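Side-chain contacts in putative vitamin-B12 independent methionine synthase family protein (Listeria monocytogenes, PDB 1YPX), which probably acts as a zinc-dependent methyltransferase that passes a methyl group from a methyltetrahydrofolate to homocysteine without the help of vitamin B12: residues 14-19 and 348-353; 142-147 and 215-220; 152-155 and 160-163. One frame throughout, in Å; residues are numbered along the deposited sequence.

Interaction 1: residues 14-19 and 348-353; sequences SILRTK and EEQWDK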
ATOM      1  N   SER A  14       2.094   1.312   7.058  1.00 34.59           N
ATOM      2  CA  SER A  14       1.974   2.350   8.085  1.00 37.66           C
ATOM      3  C   SER A  14       2.329   1.835   9.473  1.00 38.04           C
ATOM      4  O   SER A  14       1.987   0.716   9.832  1.00 37.54           O
ATOM      5  CB  SER A  14       0.558   2.926   8.128  1.00 40.37           C
ATOM      6  OG  SER A  14      -0.317   2.041   8.802  1.00 41.82           O
ATOM      7  N   ILE A  15       3.013   2.671  10.245  1.00 39.69           N
ATOM      8  CA  ILE A  15       3.415   2.340  11.606  1.00 42.06           C
ATOM      9  C   ILE A  15       2.839   3.400  12.557  1.00 45.40           C
ATOM     10  O   ILE A  15       2.614   4.550  12.165  1.00 46.95           O
ATOM     11  CB  ILE A  15       4.977   2.310  11.738  1.00 42.17           C
ATOM     12  CG1 ILE A  15       5.553   1.038  11.093  1.00 39.45           C
ATOM     13  CG2 ILE A  15       5.394   2.427  13.192  1.00 42.18           C
ATOM     14  CD1 ILE A  15       5.017  -0.267  11.692  1.00 41.53           C
ATOM     15  N   LEU A  16       2.593   3.002  13.804  1.00 49.06           N
ATOM     16  CA  LEU A  16       2.050   3.888  14.840  1.00 51.58           C
ATOM     17  C   LEU A  16       2.898   5.130  15.077  1.00 52.58           C
ATOM     18  O   LEU A  16       4.105   5.028  15.289  1.00 53.87           O
ATOM     19  CB  LEU A  16       1.953   3.128  16.157  1.00 52.82           C
ATOM     20  CG  LEU A  16       0.623   2.540  16.604  1.00 56.09           C
ATOM     21  CD1 LEU A  16      -0.080   1.788  15.472  1.00 59.76           C
ATOM     22  CD2 LEU A  16       0.912   1.618  17.764  1.00 57.53           C
ATOM     23  N   ARG A  17       2.267   6.295  15.089  1.00 53.49           N
ATOM     24  CA  ARG A  17       2.997   7.542  15.318  1.00 57.00           C
ATOM     25  C   ARG A  17       3.528   7.626  16.755  1.00 58.60           C
ATOM     26  O   ARG A  17       2.773   7.450  17.708  1.00 60.32           O
ATOM     27  CB  ARG A  17       2.101   8.764  15.041  1.00 56.69           C
ATOM     28  CG  ARG A  17       1.385   8.766  13.677  1.00 58.44           C
ATOM     29  CD  ARG A  17       0.212   7.770  13.651  1.00 59.94           C
ATOM     30  NE  ARG A  17       0.031   7.135  14.963  1.00 61.43           N
ATOM     31  CZ  ARG A  17      -0.849   6.180  15.237  1.00 59.72           C
ATOM     32  NH1 ARG A  17      -1.662   5.730  14.291  1.00 59.91           N
ATOM     33  NH2 ARG A  17      -0.896   5.661  16.459  1.00 60.87           N
ATOM     34  N   THR A  18       4.821   7.891  16.911  1.00 59.95           N
ATOM     35  CA  THR A  18       5.402   8.008  18.247  1.00 61.22           C
ATOM     36  C   THR A  18       5.036   9.352  18.852  1.00 62.77           C
ATOM     37  O   THR A  18       4.394  10.185  18.205  1.00 62.32           O
ATOM     38  CB  THR A  18       6.932   7.915  18.218  1.00 60.73           C
ATOM     39  OG1 THR A  18       7.454   8.907  17.327  1.00 60.24           O
ATOM     40  CG2 THR A  18       7.367   6.540  17.758  1.00 62.32           C
ATOM     41  N   LYS A  19       5.445   9.564  20.099  1.00 64.63           N
ATOM     42  CA  LYS A  19       5.157  10.824  20.765  1.00 65.86           C
ATOM     43  C   LYS A  19       6.023  11.936  20.170  1.00 65.69           C
ATOM     44  O   LYS A  19       5.626  13.101  20.151  1.00 64.73           O
ATOM     45  CB  LYS A  19       5.379  10.696  22.284  1.00 66.59           C
ATOM     46  CG  LYS A  19       5.222  12.012  23.056  1.00 69.34           C
ATOM     47  CD  LYS A  19       4.888  11.804  24.538  1.00 70.38           C
ATOM     48  CE  LYS A  19       3.375  11.749  24.791  1.00 70.25           C
ATOM     49  NZ  LYS A  19       2.675  13.053  24.549  1.00 69.43           N
ATOM     50  N   GLU A 348       4.555  -1.088  21.925  1.00 75.26           N
ATOM     51  CA  GLU A 348       5.109  -2.382  22.316  1.00 75.18           C
ATOM     52  C   GLU A 348       4.345  -3.515  21.630  1.00 74.15           C
ATOM     53  O   GLU A 348       4.932  -4.388  20.985  1.00 72.54           O
ATOM     54  CB  GLU A 348       5.011  -2.543  23.836  1.00 77.22           C
ATOM     55  CG  GLU A 348       5.677  -3.797  24.406  1.00 79.85           C
ATOM     56  CD  GLU A 348       5.220  -4.104  25.832  1.00 80.70           C
ATOM     57  OE1 GLU A 348       4.181  -4.793  25.995  1.00 80.11           O
ATOM     58  OE2 GLU A 348       5.891  -3.639  26.783  1.00 79.90           O
ATOM     59  N   GLU A 349       3.026  -3.485  21.771  1.00 73.00           N
ATOM     60  CA  GLU A 349       2.171  -4.504  21.176  1.00 72.15           C
ATOM     61  C   GLU A 349       2.436  -4.638  19.676  1.00 70.50           C
ATOM     62  O   GLU A 349       2.506  -5.748  19.146  1.00 69.50           O
ATOM     63  CB  GLU A 349       0.702  -4.146  21.433  1.00 73.62           C
ATOM     64  CG  GLU A 349      -0.049  -5.179  22.256  1.00 76.51           C
ATOM     65  CD  GLU A 349      -0.466  -6.385  21.431  1.00 79.95           C
ATOM     66  OE1 GLU A 349      -1.675  -6.491  21.113  1.00 80.76           O
ATOM     67  OE2 GLU A 349       0.414  -7.217  21.089  1.00 81.91           O
ATOM     68  N   GLN A 350       2.591  -3.492  19.014  1.00 69.14           N
ATOM     69  CA  GLN A 350       2.843  -3.396  17.572  1.00 67.73           C
ATOM     70  C   GLN A 350       4.005  -4.269  17.090  1.00 67.29           C
ATOM     71  O   GLN A 350       3.817  -5.214  16.310  1.00 66.71           O
ATOM     72  CB  GLN A 350       3.122  -1.929  17.187  1.00 68.01           C
ATOM     73  CG  GLN A 350       3.370  -1.666  15.685  1.00 64.57           C
ATOM     74  CD  GLN A 350       3.769  -0.218  15.383  1.00 62.33           C
ATOM     75  OE1 GLN A 350       4.784   0.271  15.867  1.00 61.66           O
ATOM     76  NE2 GLN A 350       2.971   0.461  14.575  1.00 61.65           N
ATOM     77  N   TRP A 351       5.207  -3.942  17.553  1.00 65.84           N
ATOM     78  CA  TRP A 351       6.389  -4.688  17.153  1.00 65.41           C
ATOM     79  C   TRP A 351       6.317  -6.144  17.586  1.00 63.93           C
ATOM     80  O   TRP A 351       6.901  -7.018  16.947  1.00 62.81           O
ATOM     81  CB  TRP A 351       7.653  -4.008  17.697  1.00 66.06           C
ATOM     82  CG  TRP A 351       7.899  -2.635  17.066  1.00 66.92           C
ATOM     83  CD1 TRP A 351       8.090  -2.353  15.728  1.00 65.05           C
ATOM     84  CD2 TRP A 351       7.941  -1.372  17.746  1.00 65.77           C
ATOM     85  NE1 TRP A 351       8.245  -0.998  15.548  1.00 65.36           N
ATOM     86  CE2 TRP A 351       8.157  -0.375  16.765  1.00 66.16           C
ATOM     87  CE3 TRP A 351       7.814  -0.987  19.087  1.00 66.89           C
ATOM     88  CZ2 TRP A 351       8.251   0.985  17.089  1.00 68.02           C
ATOM     89  CZ3 TRP A 351       7.907   0.371  19.409  1.00 68.53           C
ATOM     90  CH2 TRP A 351       8.123   1.338  18.412  1.00 68.86           C
ATOM     91  N   ASP A 352       5.588  -6.418  18.660  1.00 63.74           N
ATOM     92  CA  ASP A 352       5.465  -7.795  19.115  1.00 63.00           C
ATOM     93  C   ASP A 352       4.682  -8.602  18.085  1.00 60.97           C
ATOM     94  O   ASP A 352       5.048  -9.735  17.748  1.00 60.90           O
ATOM     95  CB  ASP A 352       4.789  -7.851  20.485  1.00 66.57           C
ATOM     96  CG  ASP A 352       5.759  -7.564  21.614  1.00 69.99           C
ATOM     97  OD1 ASP A 352       5.338  -7.611  22.796  1.00 71.98           O
ATOM     98  OD2 ASP A 352       6.950  -7.295  21.307  1.00 69.73           O
ATOM     99  N   LYS A 353       3.606  -8.017  17.577  1.00 56.70           N
ATOM    100  CA  LYS A 353       2.826  -8.702  16.567  1.00 53.21           C
ATOM    101  C   LYS A 353       3.651  -8.856  15.285  1.00 50.83           C
ATOM    102  O   LYS A 353       3.390  -9.748  14.481  1.00 46.81           O
ATOM    103  CB  LYS A 353       1.534  -7.937  16.291  1.00 55.03           C
ATOM    104  CG  LYS A 353       0.546  -7.994  17.438  1.00 57.31           C
ATOM    105  CD  LYS A 353      -0.699  -7.189  17.120  1.00 60.49           C
ATOM    106  CE  LYS A 353      -1.915  -7.744  17.849  1.00 62.73           C
ATOM    107  NZ  LYS A 353      -2.214  -9.148  17.412  1.00 62.85           N
TER
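Leu16, in an extended loop, faces Gln350 on a helix, and their CA atoms, 7.8 Å apart, mark the closest approach of the two backbones. Gln350 reaches across that gap. With CG anti to the backbone N (chi1 -178°) and the rest of the chain extended, the amide stands off the helix between Ile15 and Leu16. Ile15 takes the amide from one flank: CG2 lies 3.8 Å from Gln350 CD, and CD1 comes to 3.9 Å from the same carbon. Leu16 runs past the glutamine in the opposite direction, with its CB 3.9 Å from Gln350 CD. A long side chain with an apolar stem suits this place, since it can cross the gap beside two branched apolar residues and bring its amide close to the loop backbone, perhaps to bond with it.

The nearest backbone atom is Leu16 N, 2.7 Å from the Gln350 atom modelled as NE2. The amide is probably turned over in the model; turned back, its oxygen would face Leu16 N and a hydrogen bond may form.

The loop and the helix have other anchors. Ile15 shares backbone hydrogen bonds with Gly64, while Phe336 touches both Leu16 and Gln350. Trp351, next along the helix, turns to Tyr48, Lys52 and Val56 of helix 35-56, and Thr18, the N-cap of helix 19-30, is hydrogen-bonded to Glu45 of helix 35-56.

Helix 347-364 follows the last strand of the parallel sheet, whereas Gly64 lies just beyond the first, so the contact brings the two ends of the TIM-barrel-like fold together. Chemically, it implies a buried amide that is held by apolar flanks and perhaps satisfied by the main chain, rather than a site built on charge.

Interaction 2: residues 142-147 and 215-220; sequences MLHYRG and ETYKNL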
HETATM    1  N   MSE A 142      -7.895   5.808  -6.752  1.00 62.19           N
HETATM    2  CA  MSE A 142      -8.293   6.487  -5.527  1.00 67.73           C
HETATM    3  C   MSE A 142      -8.615   7.956  -5.808  1.00 68.10           C
HETATM    4  O   MSE A 142      -9.394   8.580  -5.084  1.00 68.03           O
HETATM    5  CB  MSE A 142      -7.185   6.365  -4.475  1.00 73.13           C
HETATM    6  CG  MSE A 142      -7.185   5.028  -3.748  1.00 80.99           C
HETATM    7 SE   MSE A 142      -8.437   4.967  -2.240  1.00 96.00          SE
HETATM    8  CE  MSE A 142     -10.123   4.837  -3.172  1.00 89.71           C
ATOM      9  N   LEU A 143      -8.022   8.496  -6.873  1.00 68.89           N
ATOM     10  CA  LEU A 143      -8.249   9.886  -7.266  1.00 68.72           C
ATOM     11  C   LEU A 143      -9.565   9.993  -8.007  1.00 70.99           C
ATOM     12  O   LEU A 143     -10.319  10.950  -7.828  1.00 71.39           O
ATOM     13  CB  LEU A 143      -7.126  10.389  -8.182  1.00 65.13           C
ATOM     14  CG  LEU A 143      -7.257  11.834  -8.672  1.00 60.28           C
ATOM     15  CD1 LEU A 143      -7.445  12.754  -7.493  1.00 60.28           C
ATOM     16  CD2 LEU A 143      -6.031  12.232  -9.450  1.00 60.40           C
ATOM     17  N   HIS A 144      -9.820   9.008  -8.855  1.00 73.45           N
ATOM     18  CA  HIS A 144     -11.044   8.968  -9.633  1.00 77.70           C
ATOM     19  C   HIS A 144     -12.257   9.053  -8.719  1.00 78.67           C
ATOM     20  O   HIS A 144     -13.161   9.853  -8.952  1.00 79.02           O
ATOM     21  CB  HIS A 144     -11.085   7.677 -10.452  1.00 79.92           C
ATOM     22  CG  HIS A 144     -12.358   7.476 -11.213  1.00 82.37           C
ATOM     23  ND1 HIS A 144     -13.530   7.069 -10.612  1.00 83.59           N
ATOM     24  CD2 HIS A 144     -12.633   7.594 -12.534  1.00 82.56           C
ATOM     25  CE1 HIS A 144     -14.472   6.940 -11.530  1.00 84.17           C
ATOM     26  NE2 HIS A 144     -13.953   7.252 -12.705  1.00 83.03           N
ATOM     27  N   TYR A 145     -12.262   8.239  -7.670  1.00 79.65           N
ATOM     28  CA  TYR A 145     -13.377   8.226  -6.741  1.00 82.64           C
ATOM     29  C   TYR A 145     -13.407   9.416  -5.797  1.00 82.48           C
ATOM     30  O   TYR A 145     -14.179  10.352  -5.998  1.00 83.25           O
ATOM     31  CB  TYR A 145     -13.384   6.929  -5.925  1.00 85.92           C
ATOM     32  CG  TYR A 145     -14.495   6.859  -4.891  1.00 90.54           C
ATOM     33  CD1 TYR A 145     -15.811   7.219  -5.217  1.00 92.24           C
ATOM     34  CD2 TYR A 145     -14.236   6.423  -3.589  1.00 92.83           C
ATOM     35  CE1 TYR A 145     -16.844   7.147  -4.268  1.00 93.65           C
ATOM     36  CE2 TYR A 145     -15.260   6.345  -2.635  1.00 94.02           C
ATOM     37  CZ  TYR A 145     -16.557   6.707  -2.981  1.00 94.09           C
ATOM     38  OH  TYR A 145     -17.559   6.625  -2.039  1.00 94.35           O
ATOM     39  N   ARG A 146     -12.570   9.371  -4.766  1.00 82.41           N
ATOM     40  CA  ARG A 146     -12.516  10.430  -3.764  1.00 82.10           C
ATOM     41  C   ARG A 146     -12.202  11.821  -4.320  1.00 81.53           C
ATOM     42  O   ARG A 146     -12.149  12.800  -3.572  1.00 81.65           O
ATOM     43  CB  ARG A 146     -11.504  10.060  -2.672  1.00 83.01           C
ATOM     44  CG  ARG A 146     -11.948   8.915  -1.761  1.00 84.56           C
ATOM     45  CD  ARG A 146     -11.967   9.332  -0.287  1.00 85.07           C
ATOM     46  NE  ARG A 146     -12.988  10.342  -0.010  1.00 87.55           N
ATOM     47  CZ  ARG A 146     -14.301  10.116  -0.038  1.00 89.12           C
ATOM     48  NH1 ARG A 146     -14.766   8.906  -0.328  1.00 89.62           N
ATOM     49  NH2 ARG A 146     -15.152  11.105   0.217  1.00 88.81           N
ATOM     50  N   GLY A 147     -12.012  11.908  -5.632  1.00 80.63           N
ATOM     51  CA  GLY A 147     -11.705  13.188  -6.252  1.00 79.62           C
ATOM     52  C   GLY A 147     -12.857  13.824  -7.013  1.00 77.90           C
ATOM     53  O   GLY A 147     -13.521  13.175  -7.830  1.00 78.16           O
ATOM     54  N   GLU A 215     -13.946  -2.083 -14.213  1.00 79.58           N
ATOM     55  CA  GLU A 215     -13.397  -2.017 -15.556  1.00 77.69           C
ATOM     56  C   GLU A 215     -12.545  -0.754 -15.685  1.00 75.02           C
ATOM     57  O   GLU A 215     -11.345  -0.830 -15.983  1.00 74.09           O
ATOM     58  CB  GLU A 215     -14.536  -1.999 -16.583  1.00 79.26           C
ATOM     59  CG  GLU A 215     -14.141  -2.457 -17.984  1.00 81.05           C
ATOM     60  CD  GLU A 215     -13.730  -3.921 -18.037  1.00 82.48           C
ATOM     61  OE1 GLU A 215     -13.514  -4.434 -19.159  1.00 83.80           O
ATOM     62  OE2 GLU A 215     -13.621  -4.557 -16.964  1.00 82.53           O
ATOM     63  N   THR A 216     -13.159   0.405 -15.454  1.00 71.30           N
ATOM     64  CA  THR A 216     -12.425   1.664 -15.541  1.00 68.49           C
ATOM     65  C   THR A 216     -11.145   1.552 -14.691  1.00 65.60           C
ATOM     66  O   THR A 216     -10.058   1.925 -15.142  1.00 63.96           O
ATOM     67  CB  THR A 216     -13.296   2.868 -15.062  1.00 68.01           C
ATOM     68  OG1 THR A 216     -13.587   2.736 -13.670  1.00 68.89           O
ATOM     69  CG2 THR A 216     -14.607   2.920 -15.831  1.00 67.05           C
ATOM     70  N   TYR A 217     -11.285   0.992 -13.488  1.00 62.30           N
ATOM     71  CA  TYR A 217     -10.168   0.801 -12.558  1.00 59.81           C
ATOM     72  C   TYR A 217      -9.130  -0.212 -13.037  1.00 58.85           C
ATOM     73  O   TYR A 217      -7.938   0.089 -13.066  1.00 57.96           O
ATOM     74  CB  TYR A 217     -10.689   0.372 -11.184  1.00 58.41           C
ATOM     75  CG  TYR A 217     -11.476   1.440 -10.455  1.00 58.00           C
ATOM     76  CD1 TYR A 217     -12.008   1.196  -9.191  1.00 58.32           C
ATOM     77  CD2 TYR A 217     -11.665   2.707 -11.019  1.00 57.93           C
ATOM     78  CE1 TYR A 217     -12.706   2.186  -8.500  1.00 58.68           C
ATOM     79  CE2 TYR A 217     -12.361   3.705 -10.339  1.00 57.63           C
ATOM     80  CZ  TYR A 217     -12.877   3.436  -9.076  1.00 57.51           C
ATOM     81  OH  TYR A 217     -13.539   4.421  -8.382  1.00 55.43           O
ATOM     82  N   LYS A 218      -9.573  -1.410 -13.408  1.00 59.29           N
ATOM     83  CA  LYS A 218      -8.644  -2.434 -13.886  1.00 59.33           C
ATOM     84  C   LYS A 218      -7.799  -1.895 -15.036  1.00 58.34           C
ATOM     85  O   LYS A 218      -6.590  -2.131 -15.097  1.00 59.95           O
ATOM     86  CB  LYS A 218      -9.395  -3.680 -14.358  1.00 59.27           C
ATOM     87  CG  LYS A 218      -8.505  -4.681 -15.089  1.00 60.61           C
ATOM     88  CD  LYS A 218      -9.256  -5.360 -16.227  1.00 63.62           C
ATOM     89  CE  LYS A 218      -9.662  -4.357 -17.318  1.00 66.00           C
ATOM     90  NZ  LYS A 218     -10.635  -4.918 -18.320  1.00 66.50           N
ATOM     91  N   ASN A 219      -8.436  -1.178 -15.951  1.00 57.10           N
ATOM     92  CA  ASN A 219      -7.725  -0.610 -17.087  1.00 55.84           C
ATOM     93  C   ASN A 219      -6.871   0.573 -16.652  1.00 53.88           C
ATOM     94  O   ASN A 219      -5.800   0.815 -17.208  1.00 52.46           O
ATOM     95  CB  ASN A 219      -8.723  -0.168 -18.158  1.00 58.55           C
ATOM     96  CG  ASN A 219      -9.524  -1.328 -18.721  1.00 58.78           C
ATOM     97  OD1 ASN A 219      -8.976  -2.215 -19.374  1.00 58.89           O
ATOM     98  ND2 ASN A 219     -10.826  -1.329 -18.463  1.00 61.28           N
ATOM     99  N   LEU A 220      -7.352   1.308 -15.656  1.00 52.54           N
ATOM    100  CA  LEU A 220      -6.622   2.460 -15.133  1.00 50.24           C
ATOM    101  C   LEU A 220      -5.319   2.011 -14.476  1.00 49.91           C
ATOM    102  O   LEU A 220      -4.252   2.584 -14.727  1.00 48.57           O
ATOM    103  CB  LEU A 220      -7.480   3.203 -14.108  1.00 47.81           C
ATOM    104  CG  LEU A 220      -6.779   4.325 -13.341  1.00 48.97           C
ATOM    105  CD1 LEU A 220      -6.185   5.342 -14.311  1.00 47.35           C
ATOM    106  CD2 LEU A 220      -7.780   4.997 -12.409  1.00 48.11           C
TER
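Tyr217 presents the edge of its ring to a face of the His144 imidazole, an offset edge-to-face pair with centroids 5.3 Å apart and planes at 83°. The leading atom is CE2 of Tyr217, which stands over the imidazole 3.6 Å from His144 ND1 and 3.9 Å from His144 CG. Seen from the tyrosine, ND1 sits at the ring edge, close to its plane. The phenol oxygen lies farther along the same edge: Tyr217 OH is 3.5 Å from His144 ND1 and also 3.5 Å from CB of Tyr145, so it touches both the imidazole and the root of the next side chain. Two flat, partly polar rings suit this partly exposed boundary, for they can pack edge against face while tolerating water at their rims.

The first torsions place the rings. His144 extends away from its own backbone N (chi1 175°), toward the other helix; Tyr217 has CG opposite the carbonyl carbon instead (chi1 -68°), which swings its ring across the gap to meet the histidine at about a right angle.

Farther out, Ser190 and Ala141 pack against Tyr217, Phe161 lies against His144, and Leu220, one turn on from Tyr217, adds apolar cover by packing on Pro140, Ala141 and Leu165. Tyr145 turns its own ring to an edge-to-face contact with Tyr193.

The contact thus joins helix 213-224 to the short helix 141-146 that follows strand 132-138, with helix 190-193, after the neighbouring barrel strand 183-188, touching Tyr217, and with helix 158-178, the long helix of the connection between those strands, packed alongside.

Interaction 3: residues 152-155 and 160-163; sequences QPYL and KFAN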
ATOM      1  N   GLN A 152     -12.926  21.140 -17.025  1.00 57.22           N
ATOM      2  CA  GLN A 152     -13.972  21.028 -18.024  1.00 55.19           C
ATOM      3  C   GLN A 152     -13.797  19.820 -18.927  1.00 54.58           C
ATOM      4  O   GLN A 152     -14.706  18.998 -19.059  1.00 52.06           O
ATOM      5  CB  GLN A 152     -14.034  22.305 -18.862  1.00 56.15           C
ATOM      6  CG  GLN A 152     -15.042  23.319 -18.353  1.00 57.53           C
ATOM      7  CD  GLN A 152     -14.583  24.087 -17.111  1.00 58.64           C
ATOM      8  OE1 GLN A 152     -15.403  24.708 -16.429  1.00 57.11           O
ATOM      9  NE2 GLN A 152     -13.278  24.061 -16.823  1.00 57.40           N
ATOM     10  N   PRO A 153     -12.622  19.688 -19.559  1.00 54.58           N
ATOM     11  CA  PRO A 153     -12.466  18.525 -20.428  1.00 53.86           C
ATOM     12  C   PRO A 153     -12.691  17.176 -19.762  1.00 53.65           C
ATOM     13  O   PRO A 153     -13.520  16.393 -20.235  1.00 54.51           O
ATOM     14  CB  PRO A 153     -11.063  18.704 -21.012  1.00 54.61           C
ATOM     15  CG  PRO A 153     -10.368  19.608 -20.027  1.00 56.73           C
ATOM     16  CD  PRO A 153     -11.439  20.563 -19.614  1.00 54.65           C
ATOM     17  N   TYR A 154     -11.985  16.894 -18.668  1.00 52.89           N
ATOM     18  CA  TYR A 154     -12.157  15.605 -17.987  1.00 52.08           C
ATOM     19  C   TYR A 154     -13.632  15.439 -17.644  1.00 53.31           C
ATOM     20  O   TYR A 154     -14.166  14.329 -17.599  1.00 54.01           O
ATOM     21  CB  TYR A 154     -11.337  15.542 -16.690  1.00 51.47           C
ATOM     22  CG  TYR A 154      -9.838  15.696 -16.843  1.00 50.49           C
ATOM     23  CD1 TYR A 154      -9.193  15.379 -18.042  1.00 48.32           C
ATOM     24  CD2 TYR A 154      -9.056  16.087 -15.762  1.00 49.84           C
ATOM     25  CE1 TYR A 154      -7.804  15.443 -18.153  1.00 45.97           C
ATOM     26  CE2 TYR A 154      -7.668  16.151 -15.861  1.00 50.07           C
ATOM     27  CZ  TYR A 154      -7.047  15.823 -17.054  1.00 48.49           C
ATOM     28  OH  TYR A 154      -5.668  15.825 -17.118  1.00 48.83           O
ATOM     29  N   LEU A 155     -14.289  16.564 -17.400  1.00 53.90           N
ATOM     30  CA  LEU A 155     -15.697  16.558 -17.069  1.00 53.16           C
ATOM     31  C   LEU A 155     -16.550  16.183 -18.272  1.00 53.85           C
ATOM     32  O   LEU A 155     -17.657  15.669 -18.109  1.00 55.18           O
ATOM     33  CB  LEU A 155     -16.085  17.935 -16.554  1.00 51.83           C
ATOM     34  CG  LEU A 155     -17.119  17.987 -15.435  1.00 50.28           C
ATOM     35  CD1 LEU A 155     -16.800  16.994 -14.325  1.00 45.95           C
ATOM     36  CD2 LEU A 155     -17.142  19.413 -14.916  1.00 48.06           C
ATOM     37  N   LYS A 160     -10.313  10.859 -21.404  1.00 59.67           N
ATOM     38  CA  LYS A 160      -9.254  11.861 -21.317  1.00 59.42           C
ATOM     39  C   LYS A 160      -8.696  11.899 -19.892  1.00 57.47           C
ATOM     40  O   LYS A 160      -7.478  11.889 -19.691  1.00 56.98           O
ATOM     41  CB  LYS A 160      -9.812  13.233 -21.715  1.00 58.67           C
ATOM     42  CG  LYS A 160      -8.819  14.160 -22.396  1.00 60.79           C
ATOM     43  CD  LYS A 160      -7.802  14.740 -21.427  1.00 60.13           C
ATOM     44  CE  LYS A 160      -6.851  15.720 -22.127  1.00 60.90           C
ATOM     45  NZ  LYS A 160      -7.533  16.928 -22.681  1.00 58.51           N
ATOM     46  N   PHE A 161      -9.594  11.923 -18.910  1.00 56.21           N
ATOM     47  CA  PHE A 161      -9.205  11.952 -17.500  1.00 56.59           C
ATOM     48  C   PHE A 161      -8.363  10.735 -17.118  1.00 56.59           C
ATOM     49  O   PHE A 161      -7.277  10.880 -16.546  1.00 53.63           O
ATOM     50  CB  PHE A 161     -10.444  12.009 -16.608  1.00 56.32           C
ATOM     51  CG  PHE A 161     -10.141  11.871 -15.147  1.00 59.12           C
ATOM     52  CD1 PHE A 161      -9.310  12.782 -14.503  1.00 59.25           C
ATOM     53  CD2 PHE A 161     -10.707  10.837 -14.403  1.00 60.71           C
ATOM     54  CE1 PHE A 161      -9.050  12.665 -13.135  1.00 60.22           C
ATOM     55  CE2 PHE A 161     -10.454  10.709 -13.030  1.00 60.83           C
ATOM     56  CZ  PHE A 161      -9.626  11.622 -12.392  1.00 60.54           C
ATOM     57  N   ALA A 162      -8.861   9.542 -17.452  1.00 56.34           N
ATOM     58  CA  ALA A 162      -8.159   8.297 -17.141  1.00 56.49           C
ATOM     59  C   ALA A 162      -6.782   8.237 -17.788  1.00 54.62           C
ATOM     60  O   ALA A 162      -5.811   7.824 -17.155  1.00 55.04           O
ATOM     61  CB  ALA A 162      -8.989   7.092 -17.578  1.00 56.91           C
ATOM     62  N   ASN A 163      -6.685   8.651 -19.044  1.00 54.61           N
ATOM     63  CA  ASN A 163      -5.392   8.621 -19.721  1.00 55.39           C
ATOM     64  C   ASN A 163      -4.317   9.451 -19.016  1.00 52.51           C
ATOM     65  O   ASN A 163      -3.280   8.916 -18.649  1.00 52.79           O
ATOM     66  CB  ASN A 163      -5.530   9.089 -21.170  1.00 58.51           C
ATOM     67  CG  ASN A 163      -6.501   8.242 -21.968  1.00 64.51           C
ATOM     68  OD1 ASN A 163      -6.637   8.417 -23.183  1.00 68.08           O
ATOM     69  ND2 ASN A 163      -7.192   7.320 -21.289  1.00 65.71           N
TER
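Tyr154 and Phe161 form the close-packed part of this contact, their CA atoms being 4.7 Å apart. CA of Phe161 stands over the tyrosine face, 3.9 Å from the centroid of the Tyr154 ring and 29° off its normal, which makes a CH-pi contact with the backbone itself. Phe161 CG lies anti to the backbone N (chi1 173°), placing the phenyl ring beside Tyr154. The two rings meet obliquely, planes at 57°, and Tyr154 CD2 touches Phe161 CD1 at 3.5 Å. Two large aromatic side chains fill the space between two helices that follow each other closely.

The phenol oxygen of Tyr154 is hydrogen-bonded to both Asp164 and the backbone N of Ile109; these bonds hold the far end of the ring in place. A tyrosine thus serves both the apolar packing and a buried polar link to strand 108-110.

The aliphatic CD of Lys160 still lies against the edge of the tyrosine ring, near its plane. Looser is the NZ end, which passes Pro153 with 4.3 Å from Lys160 NZ to Pro153 CB.

Short helix 152-156 is followed after a short turn by helix 158-178, two consecutive helices within the beta-alpha-beta crossover from strand 132-138 to strand 183-188 of the TIM-barrel-like fold.

Overall arrangement
From the N terminus, the loop 14-19 opens the widest closure: interaction 1 is completed only at 348-353, on the last helix, and both other interactions lie inside it. Residues 142-147 then begin interaction 2, which closes at 215-220 after one strand of the barrel has been laid down. Interaction 3, a turn between successive helices, is nested within that loop. The closures do not cross. Interactions 2 and 3 touch, His144 CD2 meeting Phe161 CE2 at 3.8 Å, so they form one continuous patch. Interaction 1 lies on the opposite side of the chain's centre, about 31 Å from interaction 2 between centres, where the ends of the barrel meet.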